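PDB 2WGR: glutathione peroxidase from Schistosoma mansoni, which catalyses the reduction of hydrogen peroxide to water by glutathione, giving glutathione disulfide. Local coordinates for residues F14-I19 against D110-Y115; L35-A40 against F134-V139; Y115-S120 against G143-R148. One frame throughout, in Å; residues are numbered along the deposited sequence. Where two conformers were deposited one is given.

Interaction 2 lies at the centre of the chain and joins two strands of the main sheet. All its touching residues are buried, and it combines backbone hydrogen bonds with apolar side chains. Interactions 1 and 3 lie further out and meet on helix 113-121, sharing Tyr115. Interaction 1, largely buried but including exposed Asp113, brings a small N-terminal hairpin against the helix start through an aromatic ring and a bridging water. Interaction 3 joins the next turn to edge strand 145-149, which pairs with strand 136-139 of interaction 2. It has no hydrogen bond between its segments, is mainly apolar at Pro145, and includes partly exposed Lys119 and Arg148. Interactions 2 and 3 reach the pyrophosphate through Ser135 and Arg148.

Interaction 1: F14-I19 against D110-Y115; sequences FTVKDI and DADDLY
The Phe14 ring carries Leu114 over one face, with Leu114 CA 4.0 Å above the ring plane and displaced toward the rim. At the ring edge, near its plane, stands Asp113. Its CB is 3.6 Å from Phe14 CE1. The ring and the Asp113 carboxylate are turned 69° apart, and the two side chains cross at about a right angle. It is the methylene of Asp113, not its carboxylate, that does the touching. Phe14 CD1 also comes 3.8 Å from Leu114 N, so the ring lies against the backbone of the first helical turn. A chi1 of -64° sets Phe14 CG opposite the carbonyl carbon, and from there the ring reaches the helix.

Val16 adds a second apolar point. Its CG1 lies 4.4 Å from Leu114 CD2. The same methyl is 3.7 Å from Asp112 OD1, and the Val16 and Asp112 side chains cross at about a right angle. Asp112 OD1 accepts from Leu114 N at 2.9 Å. The N-H arrives on the anti side, 20° out of the carboxylate plane. This is an N-capping bond, and it fixes the Asp112 side chain beside Val16.

No direct hydrogen bond crosses the contact. A water lies between the two segments instead, 2.8 Å from Thr15 O and 2.7 Å from Asp112 OD1. It has further acceptors nearby, so it need not serve both at once.

Strand 15-17 pairs antiparallel with strand 23-25 in a small hairpin. Behind the contact, Val16 and Leu114 both touch Phe70 of strand 65-71. The Phe14 ring also meets Trp8 edge-to-face and the ring of Phe117, one turn further along the helix. The hairpin is thus laid over the N-terminal end of helix 113-121.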
loop_
_atom_site.group_PDB
_atom_site.type_symbol
_atom_site.label_atom_id
_atom_site.label_comp_id
_atom_site.label_asym_id
_atom_site.label_seq_id
_atom_site.Cartn_x
_atom_site.Cartn_y
_atom_site.Cartn_z
ATOM N N PHE A 14 10.064 -7.614 -7.018
ATOM C CA PHE A 14 10.626 -6.798 -5.939
ATOM C C PHE A 14 10.540 -7.512 -4.594
ATOM O O PHE A 14 9.605 -8.287 -4.344
ATOM C CB PHE A 14 9.893 -5.447 -5.865
ATOM C CG PHE A 14 10.082 -4.611 -7.089
ATOM C CD1 PHE A 14 11.171 -3.738 -7.178
ATOM C CD2 PHE A 14 9.237 -4.758 -8.186
ATOM C CE1 PHE A 14 11.382 -2.979 -8.312
ATOM C CE2 PHE A 14 9.448 -4.044 -9.354
ATOM C CZ PHE A 14 10.519 -3.126 -9.430
ATOM N N THR A 15 11.521 -7.221 -3.735
ATOM C CA THR A 15 11.587 -7.749 -2.373
ATOM C C THR A 15 11.604 -6.563 -1.417
ATOM O O THR A 15 12.300 -5.582 -1.670
ATOM C CB THR A 15 12.850 -8.594 -2.181
ATOM O OG1 THR A 15 12.762 -9.726 -3.062
ATOM C CG2 THR A 15 13.044 -9.079 -0.691
ATOM N N VAL A 16 10.785 -6.643 -0.379
ATOM C CA VAL A 16 10.695 -5.615 0.664
ATOM C C VAL A 16 10.713 -6.300 2.054
ATOM O O VAL A 16 10.276 -7.449 2.181
ATOM C CB VAL A 16 9.372 -4.795 0.494
ATOM C CG1 VAL A 16 9.484 -3.910 -0.732
ATOM C CG2 VAL A 16 8.140 -5.732 0.362
ATOM N N LYS A 17 11.171 -5.597 3.090
ATOM C CA LYS A 17 11.047 -6.159 4.440
ATOM C C LYS A 17 9.647 -5.932 5.003
ATOM O O LYS A 17 9.094 -4.804 4.906
ATOM C CB LYS A 17 12.082 -5.575 5.425
ATOM C CG LYS A 17 13.448 -6.213 5.295
ATOM C CD LYS A 17 14.466 -5.578 6.224
ATOM C CE LYS A 17 15.810 -6.332 6.105
ATOM N NZ LYS A 17 16.401 -6.289 4.742
ATOM N N ASP A 18 9.091 -6.982 5.598
ATOM C CA ASP A 18 7.826 -6.831 6.345
ATOM C C ASP A 18 8.067 -6.115 7.673
ATOM O O ASP A 18 9.191 -5.781 8.019
ATOM C CB ASP A 18 7.063 -8.164 6.491
ATOM C CG ASP A 18 7.657 -9.122 7.525
ATOM O OD1 ASP A 18 8.539 -8.742 8.339
ATOM O OD2 ASP A 18 7.200 -10.297 7.525
ATOM N N ILE A 19 6.998 -5.868 8.412
ATOM C CA ILE A 19 7.138 -5.018 9.603
ATOM C C ILE A 19 7.936 -5.712 10.729
ATOM O O ILE A 19 8.393 -5.056 11.647
ATOM C CB ILE A 19 5.748 -4.572 10.106
ATOM C CG1 ILE A 19 5.909 -3.348 11.014
ATOM C CG2 ILE A 19 4.955 -5.745 10.695
ATOM C CD1 ILE A 19 4.631 -2.494 11.135
ATOM N N ASP A 110 16.249 7.948 -2.748
ATOM C CA ASP A 110 16.333 6.809 -1.804
ATOM C C ASP A 110 14.989 6.095 -1.606
ATOM O O ASP A 110 14.884 5.206 -0.754
ATOM C CB ASP A 110 16.923 7.210 -0.445
ATOM C CG ASP A 110 18.425 7.497 -0.511
ATOM O OD1 ASP A 110 19.127 6.876 -1.339
ATOM O OD2 ASP A 110 18.883 8.318 0.293
ATOM N N ALA A 111 13.985 6.460 -2.420
ATOM C CA ALA A 111 12.704 5.730 -2.410
ATOM C C ALA A 111 12.924 4.242 -2.675
ATOM O O ALA A 111 13.840 3.858 -3.429
ATOM C CB ALA A 111 11.775 6.298 -3.464
ATOM N N ASP A 112 12.090 3.398 -2.079
ATOM C CA ASP A 112 12.174 1.970 -2.369
ATOM C C ASP A 112 11.972 1.731 -3.847
ATOM O O ASP A 112 11.093 2.361 -4.469
ATOM C CB ASP A 112 11.141 1.173 -1.583
ATOM C CG ASP A 112 11.471 -0.326 -1.578
ATOM O OD1 ASP A 112 11.042 -1.030 -2.518
ATOM O OD2 ASP A 112 12.179 -0.781 -0.658
ATOM N N ASP A 113 12.722 0.786 -4.418
ATOM C CA ASP A 113 12.510 0.441 -5.832
ATOM C C ASP A 113 11.051 0.137 -6.207
ATOM O O ASP A 113 10.608 0.475 -7.317
ATOM C CB ASP A 113 13.400 -0.752 -6.245
ATOM C CG ASP A 113 14.870 -0.356 -6.415
ATOM O OD1 ASP A 113 15.171 0.858 -6.516
ATOM O OD2 ASP A 113 15.707 -1.281 -6.414
ATOM N N LEU A 114 10.325 -0.525 -5.309
ATOM C CA LEU A 114 8.906 -0.787 -5.563
ATOM C C LEU A 114 8.173 0.514 -5.935
ATOM O O LEU A 114 7.389 0.552 -6.884
ATOM C CB LEU A 114 8.262 -1.443 -4.338
ATOM C CG LEU A 114 6.748 -1.590 -4.446
ATOM C CD1 LEU A 114 6.404 -2.508 -5.632
ATOM C CD2 LEU A 114 6.210 -2.131 -3.105
ATOM N N TYR A 115 8.401 1.577 -5.164
ATOM C CA TYR A 115 7.697 2.830 -5.425
ATOM C C TYR A 115 8.212 3.559 -6.669
ATOM O O TYR A 115 7.437 4.173 -7.409
ATOM C CB TYR A 115 7.686 3.728 -4.177
ATOM C CG TYR A 115 6.434 3.478 -3.345
ATOM C CD1 TYR A 115 6.368 2.391 -2.453
ATOM C CD2 TYR A 115 5.305 4.290 -3.483
ATOM C CE1 TYR A 115 5.229 2.145 -1.720
ATOM C CE2 TYR A 115 4.134 4.054 -2.737
ATOM C CZ TYR A 115 4.103 2.977 -1.868
ATOM O OH TYR A 115 2.991 2.728 -1.112
HETATM O O HOH W 1 12.166 -3.335 -3.370
HETATM O O HOH W 2 13.266 -2.882 -0.132
#

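Interaction 2: L35-A40 against F134-V139; sequences LIVNVA and FSKFLV. With POP (pyrophosphate 2-), chain B.
Phe134 and Asn38 are placed by their first torsions. Phe134 CG is set opposite its carbonyl carbon (chi1 -59°), which sends the ring back over strand 35-39. Asn38 CG sits between the backbone N and the carbonyl carbon (chi1 60°), which turns the amide toward residues 134-135. Val39 CA lies over one face of the Phe134 ring, 4.2 Å from its centroid, a CH-pi contact. Val37 CG1 and Ala40 O come at the ring edge, the latter 3.2 Å from Phe134 CZ. The Phe134 side chain lies about 4 Å from that of Ser43, by similarity the active-site position, changed here.

Ile36 and Phe137 form the antiparallel hydrogen-bonded pair: Ile36 N to Phe137 O is 2.8 Å, and Phe137 N to Ile36 O is 2.9 Å. Beyond it Phe134 N bonds to Asn38 O at 2.8 Å. Asn38 OD1 takes a weak bond from Ser135 N, while ND2 donates to Trp132 O, the stronger partner. Val37 and Lys136 lie side by side on the face covered by helix 46-60. Ile36 and Phe137 face helix 113-121.

In one of its two conformers Ser135 OG donates a hydrogen bond to pyrophosphate O4. Lys136 NZ donates to Phe134 O at 2.7 Å and also to Asn49 OD1 and Thr153 O. With three acceptors the buried amine is probably charged. It ties Phe134 to helix 46-60 and Thr153.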
loop_
_atom_site.group_PDB
_atom_site.type_symbol
_atom_site.label_atom_id
_atom_site.label_comp_id
_atom_site.label_asym_id
_atom_site.label_seq_id
_atom_site.Cartn_x
_atom_site.Cartn_y
_atom_site.Cartn_z
ATOM N N LEU A 35 -3.618 -3.846 -3.323
ATOM C CA LEU A 35 -3.826 -2.424 -3.079
ATOM C C LEU A 35 -2.655 -1.963 -2.231
ATOM O O LEU A 35 -2.523 -2.371 -1.067
ATOM C CB LEU A 35 -5.177 -2.200 -2.378
ATOM C CG LEU A 35 -5.496 -0.720 -2.135
ATOM C CD1 LEU A 35 -5.682 -0.010 -3.447
ATOM C CD2 LEU A 35 -6.746 -0.577 -1.287
ATOM N N ILE A 36 -1.802 -1.127 -2.832
ATOM C CA ILE A 36 -0.561 -0.702 -2.176
ATOM C C ILE A 36 -0.717 0.721 -1.648
ATOM O O ILE A 36 -0.991 1.635 -2.419
ATOM C CB ILE A 36 0.635 -0.844 -3.124
ATOM C CG1 ILE A 36 0.734 -2.335 -3.560
ATOM C CG2 ILE A 36 1.917 -0.303 -2.462
ATOM C CD1 ILE A 36 1.878 -2.648 -4.525
ATOM N N VAL A 37 -0.537 0.878 -0.340
ATOM C CA VAL A 37 -0.863 2.127 0.353
ATOM C C VAL A 37 0.343 2.571 1.206
ATOM O O VAL A 37 0.872 1.784 1.974
ATOM C CB VAL A 37 -2.064 1.918 1.297
ATOM C CG1 VAL A 37 -2.520 3.262 1.887
ATOM C CG2 VAL A 37 -3.226 1.241 0.564
ATOM N N ASN A 38 0.774 3.826 1.054
ATOM C CA ASN A 38 1.749 4.386 2.015
ATOM C C ASN A 38 1.005 4.927 3.212
ATOM O O ASN A 38 0.040 5.621 3.041
ATOM C CB ASN A 38 2.674 5.449 1.399
ATOM C CG ASN A 38 1.934 6.651 0.844
ATOM O OD1 ASN A 38 1.116 6.527 -0.086
ATOM N ND2 ASN A 38 2.200 7.842 1.423
ATOM N N VAL A 39 1.460 4.576 4.417
ATOM C CA VAL A 39 0.673 4.843 5.624
ATOM C C VAL A 39 1.458 5.670 6.671
ATOM O O VAL A 39 2.669 5.828 6.580
ATOM C CB VAL A 39 0.163 3.513 6.295
ATOM C CG1 VAL A 39 -0.758 2.717 5.347
ATOM C CG2 VAL A 39 1.309 2.632 6.770
ATOM N N ALA A 40 0.716 6.179 7.646
ATOM C CA ALA A 40 1.283 6.950 8.759
ATOM C C ALA A 40 0.308 6.832 9.916
ATOM O O ALA A 40 -0.914 6.877 9.692
ATOM C CB ALA A 40 1.428 8.391 8.381
ATOM N N PHE A 134 -1.149 8.071 2.546
ATOM C CA PHE A 134 -2.302 7.287 2.107
ATOM C C PHE A 134 -2.665 7.469 0.623
ATOM O O PHE A 134 -3.834 7.391 0.264
ATOM C CB PHE A 134 -3.531 7.483 3.026
ATOM C CG PHE A 134 -3.277 7.096 4.466
ATOM C CD1 PHE A 134 -3.245 5.765 4.827
ATOM C CD2 PHE A 134 -3.063 8.077 5.451
ATOM C CE1 PHE A 134 -2.991 5.360 6.174
ATOM C CE2 PHE A 134 -2.827 7.720 6.769
ATOM C CZ PHE A 134 -2.782 6.358 7.148
ATOM N N SER A 135 -1.661 7.604 -0.248
ATOM C CA SER A 135 -1.925 7.434 -1.670
ATOM C C SER A 135 -2.068 5.936 -1.927
ATOM O O SER A 135 -1.528 5.126 -1.179
ATOM C CB SER A 135 -0.735 7.931 -2.483
ATOM O OG SER A 135 -0.539 9.302 -2.162
ATOM N N LYS A 136 -2.780 5.576 -2.990
ATOM C CA LYS A 136 -3.059 4.152 -3.271
ATOM C C LYS A 136 -2.692 3.815 -4.706
ATOM O O LYS A 136 -2.963 4.586 -5.643
ATOM C CB LYS A 136 -4.544 3.830 -3.058
ATOM C CG LYS A 136 -5.051 3.967 -1.597
ATOM C CD LYS A 136 -5.687 5.374 -1.307
ATOM C CE LYS A 136 -6.101 5.405 0.164
ATOM N NZ LYS A 136 -6.460 6.798 0.617
ATOM N N PHE A 137 -2.106 2.632 -4.877
ATOM C CA PHE A 137 -1.944 2.040 -6.204
ATOM C C PHE A 137 -2.689 0.702 -6.276
ATOM O O PHE A 137 -2.608 -0.097 -5.353
ATOM C CB PHE A 137 -0.473 1.761 -6.558
ATOM C CG PHE A 137 0.357 3.009 -6.728
ATOM C CD1 PHE A 137 0.591 3.529 -8.008
ATOM C CD2 PHE A 137 0.893 3.650 -5.609
ATOM C CE1 PHE A 137 1.356 4.680 -8.178
ATOM C CE2 PHE A 137 1.639 4.823 -5.746
ATOM C CZ PHE A 137 1.870 5.334 -7.036
ATOM N N LEU A 138 -3.387 0.474 -7.380
ATOM C CA LEU A 138 -4.041 -0.819 -7.617
ATOM C C LEU A 138 -3.208 -1.654 -8.606
ATOM O O LEU A 138 -2.781 -1.146 -9.664
ATOM C CB LEU A 138 -5.434 -0.567 -8.188
ATOM C CG LEU A 138 -6.379 -1.748 -8.353
ATOM C CD1 LEU A 138 -6.570 -2.496 -7.027
ATOM C CD2 LEU A 138 -7.717 -1.202 -8.894
ATOM N N VAL A 139 -3.024 -2.938 -8.277
ATOM C CA VAL A 139 -2.158 -3.829 -9.051
ATOM C C VAL A 139 -2.981 -5.073 -9.396
ATOM O O VAL A 139 -3.642 -5.673 -8.507
ATOM C CB VAL A 139 -0.901 -4.192 -8.204
ATOM C CG1 VAL A 139 0.058 -5.066 -8.984
ATOM C CG2 VAL A 139 -0.167 -2.922 -7.750
HETATM P P1 POP B . -1.951 12.026 -7.599
HETATM O O1 POP B . -0.658 12.681 -8.044
HETATM O O2 POP B . -3.070 12.961 -8.025
HETATM O O3 POP B . -2.176 10.705 -8.314
HETATM O O POP B . -1.821 11.839 -5.997
HETATM P P2 POP B . -0.711 10.716 -5.679
HETATM O O4 POP B . 0.016 10.937 -4.400
HETATM O O5 POP B . -1.413 9.353 -5.777
HETATM O O6 POP B . 0.270 10.841 -6.817
HETATM O O HOH W 3 0.891 4.189 -2.190
#

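Interaction 3: Y115-S120 against G143-R148; sequences YKFLKS and GQPVKR. With POP (pyrophosphate 2-), chain B.
Helix 115-120 crosses strand 145-148 at 77°, with the axes 9.1 Å apart, and Leu118 and Pro145 have the nearest CA atoms. Pro145 CG fits into the corner formed by Phe117 and Leu118. It is 3.5 Å from Phe117 CE1 and 3.7 Å from Leu118 CD2. Each of these side chains crosses the proline at about a right angle. Pro145 CD lies on the Phe117 side as well, 3.8 Å from Phe117 CZ. A chi1 of 174° swings Phe117 CG away from its backbone N and brings the ring end toward the proline. Gly143 O lies near the plane of that ring, at its edge.

The next residue after Leu118, Lys119, meets Arg148 through its aliphatic part. Lys119 CG is 4.0 Å from Arg148 NH1. Lys119 NZ bonds elsewhere, to Val106 O. Arg148 is extended from CG to NE and carries its guanidinium to the pyrophosphate. Arg148 NE donates to pyrophosphate O5 at 3.1 Å, with an N-H...O angle of 166°. The approaches to pyrophosphate O6 are too short to be trusted in detail. Gln122 O and Asn128 O accept from Arg148 NH1 and NH2, so the backbone helps hold the group in place.

Val146 and Lys147 both stand opposite Leu138, a local classic beta bulge between strands 136-139 and 145-149. These strands form a C-terminal beta hairpin in the mixed sheet. With helices packed on it, this fits the thioredoxin fold, to whose clan the family belongs. Here the edge strand also supplies one wall of the pyrophosphate pocket.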
loop_
_atom_site.group_PDB
_atom_site.type_symbol
_atom_site.label_atom_id
_atom_site.label_comp_id
_atom_site.label_asym_id
_atom_site.label_seq_id
_atom_site.Cartn_x
_atom_site.Cartn_y
_atom_site.Cartn_z
ATOM N N TYR A 115 8.401 1.577 -5.164
ATOM C CA TYR A 115 7.697 2.830 -5.425
ATOM C C TYR A 115 8.212 3.559 -6.669
ATOM O O TYR A 115 7.437 4.173 -7.409
ATOM C CB TYR A 115 7.686 3.728 -4.177
ATOM C CG TYR A 115 6.434 3.478 -3.345
ATOM C CD1 TYR A 115 6.368 2.391 -2.453
ATOM C CD2 TYR A 115 5.305 4.290 -3.483
ATOM C CE1 TYR A 115 5.229 2.145 -1.720
ATOM C CE2 TYR A 115 4.134 4.054 -2.737
ATOM C CZ TYR A 115 4.103 2.977 -1.868
ATOM O OH TYR A 115 2.991 2.728 -1.112
ATOM N N LYS A 116 9.506 3.445 -6.936
ATOM C CA LYS A 116 10.015 3.967 -8.184
ATOM C C LYS A 116 9.276 3.304 -9.371
ATOM O O LYS A 116 8.888 3.980 -10.324
ATOM C CB LYS A 116 11.533 3.738 -8.246
ATOM C CG LYS A 116 12.281 4.604 -7.229
ATOM C CD LYS A 116 13.791 4.514 -7.473
ATOM C CE LYS A 116 14.565 5.399 -6.480
ATOM N NZ LYS A 116 16.071 5.265 -6.689
ATOM N N PHE A 117 9.064 1.985 -9.280
ATOM C CA PHE A 117 8.329 1.203 -10.299
ATOM C C PHE A 117 6.864 1.651 -10.407
ATOM O O PHE A 117 6.354 1.997 -11.502
ATOM C CB PHE A 117 8.453 -0.298 -9.977
ATOM C CG PHE A 117 7.617 -1.177 -10.877
ATOM C CD1 PHE A 117 6.515 -1.837 -10.360
ATOM C CD2 PHE A 117 7.910 -1.290 -12.239
ATOM C CE1 PHE A 117 5.698 -2.635 -11.179
ATOM C CE2 PHE A 117 7.118 -2.085 -13.081
ATOM C CZ PHE A 117 5.997 -2.775 -12.537
ATOM N N LEU A 118 6.195 1.703 -9.258
ATOM C CA LEU A 118 4.786 2.095 -9.236
ATOM C C LEU A 118 4.567 3.473 -9.882
ATOM O O LEU A 118 3.657 3.662 -10.696
ATOM C CB LEU A 118 4.267 2.112 -7.790
ATOM C CG LEU A 118 4.129 0.713 -7.136
ATOM C CD1 LEU A 118 3.809 0.900 -5.637
ATOM C CD2 LEU A 118 3.028 -0.149 -7.831
ATOM N N LYS A 119 5.412 4.431 -9.506
ATOM C CA LYS A 119 5.313 5.789 -10.015
ATOM C C LYS A 119 5.631 5.891 -11.511
ATOM O O LYS A 119 5.053 6.739 -12.215
ATOM C CB LYS A 119 6.228 6.708 -9.205
ATOM C CG LYS A 119 5.781 6.895 -7.752
ATOM C CD LYS A 119 6.634 7.933 -7.015
ATOM C CE LYS A 119 8.115 7.580 -6.963
ATOM N NZ LYS A 119 8.791 8.702 -6.282
ATOM N N SER A 120 6.540 5.053 -12.001
ATOM C CA SER A 120 6.848 5.056 -13.424
ATOM C C SER A 120 5.619 4.591 -14.215
ATOM O O SER A 120 5.251 5.196 -15.233
ATOM C CB SER A 120 8.068 4.191 -13.726
ATOM O OG SER A 120 8.458 4.332 -15.081
ATOM N N GLY A 143 0.393 -8.652 -11.652
ATOM C CA GLY A 143 1.424 -7.824 -11.013
ATOM C C GLY A 143 1.610 -6.477 -11.701
ATOM O O GLY A 143 2.615 -5.790 -11.473
ATOM N N GLN A 144 0.643 -6.103 -12.538
ATOM C CA GLN A 144 0.738 -4.849 -13.286
ATOM C C GLN A 144 0.034 -3.691 -12.560
ATOM O O GLN A 144 -1.168 -3.789 -12.276
ATOM C CB GLN A 144 0.113 -4.997 -14.671
ATOM C CG GLN A 144 0.636 -6.203 -15.507
ATOM C CD GLN A 144 2.116 -6.152 -15.670
ATOM O OE1 GLN A 144 2.695 -5.158 -16.203
ATOM N NE2 GLN A 144 2.786 -7.249 -15.254
ATOM N N PRO A 145 0.761 -2.581 -12.288
ATOM C CA PRO A 145 0.077 -1.406 -11.700
ATOM C C PRO A 145 -0.862 -0.799 -12.759
ATOM O O PRO A 145 -0.411 -0.497 -13.881
ATOM C CB PRO A 145 1.233 -0.437 -11.371
ATOM C CG PRO A 145 2.482 -1.313 -11.346
ATOM C CD PRO A 145 2.212 -2.387 -12.408
ATOM N N VAL A 146 -2.146 -0.680 -12.429
ATOM C CA VAL A 146 -3.163 -0.243 -13.392
ATOM C C VAL A 146 -3.907 1.047 -13.032
ATOM O O VAL A 146 -4.539 1.653 -13.909
ATOM C CB VAL A 146 -4.213 -1.364 -13.687
ATOM C CG1 VAL A 146 -3.551 -2.497 -14.484
ATOM C CG2 VAL A 146 -4.849 -1.894 -12.412
ATOM N N LYS A 147 -3.797 1.474 -11.784
ATOM C CA LYS A 147 -4.434 2.716 -11.330
ATOM C C LYS A 147 -3.724 3.323 -10.133
ATOM O O LYS A 147 -3.119 2.606 -9.338
ATOM C CB LYS A 147 -5.931 2.523 -11.021
ATOM C CG LYS A 147 -6.717 3.863 -11.143
ATOM C CD LYS A 147 -8.159 3.663 -11.656
ATOM C CE LYS A 147 -9.017 4.914 -11.393
ATOM N NZ LYS A 147 -10.493 4.655 -11.582
ATOM N N ARG A 148 -3.803 4.656 -10.044
ATOM C CA ARG A 148 -3.221 5.394 -8.937
ATOM C C ARG A 148 -4.312 6.333 -8.428
ATOM O O ARG A 148 -5.067 6.872 -9.245
ATOM C CB ARG A 148 -2.075 6.212 -9.472
ATOM C CG ARG A 148 -1.402 7.061 -8.408
ATOM C CD ARG A 148 -0.140 7.653 -8.987
ATOM N NE ARG A 148 0.447 8.696 -8.127
ATOM C CZ ARG A 148 1.681 9.170 -8.274
ATOM N NH1 ARG A 148 2.514 8.643 -9.156
ATOM N NH2 ARG A 148 2.106 10.156 -7.483
HETATM P P1 POP B . -1.951 12.026 -7.599
HETATM O O1 POP B . -0.658 12.681 -8.044
HETATM O O2 POP B . -3.070 12.961 -8.025
HETATM O O3 POP B . -2.176 10.705 -8.314
HETATM O O POP B . -1.821 11.839 -5.997
HETATM P P2 POP B . -0.711 10.716 -5.679
HETATM O O4 POP B . 0.016 10.937 -4.400
HETATM O O5 POP B . -1.413 9.353 -5.777
HETATM O O6 POP B . 0.270 10.841 -6.817
#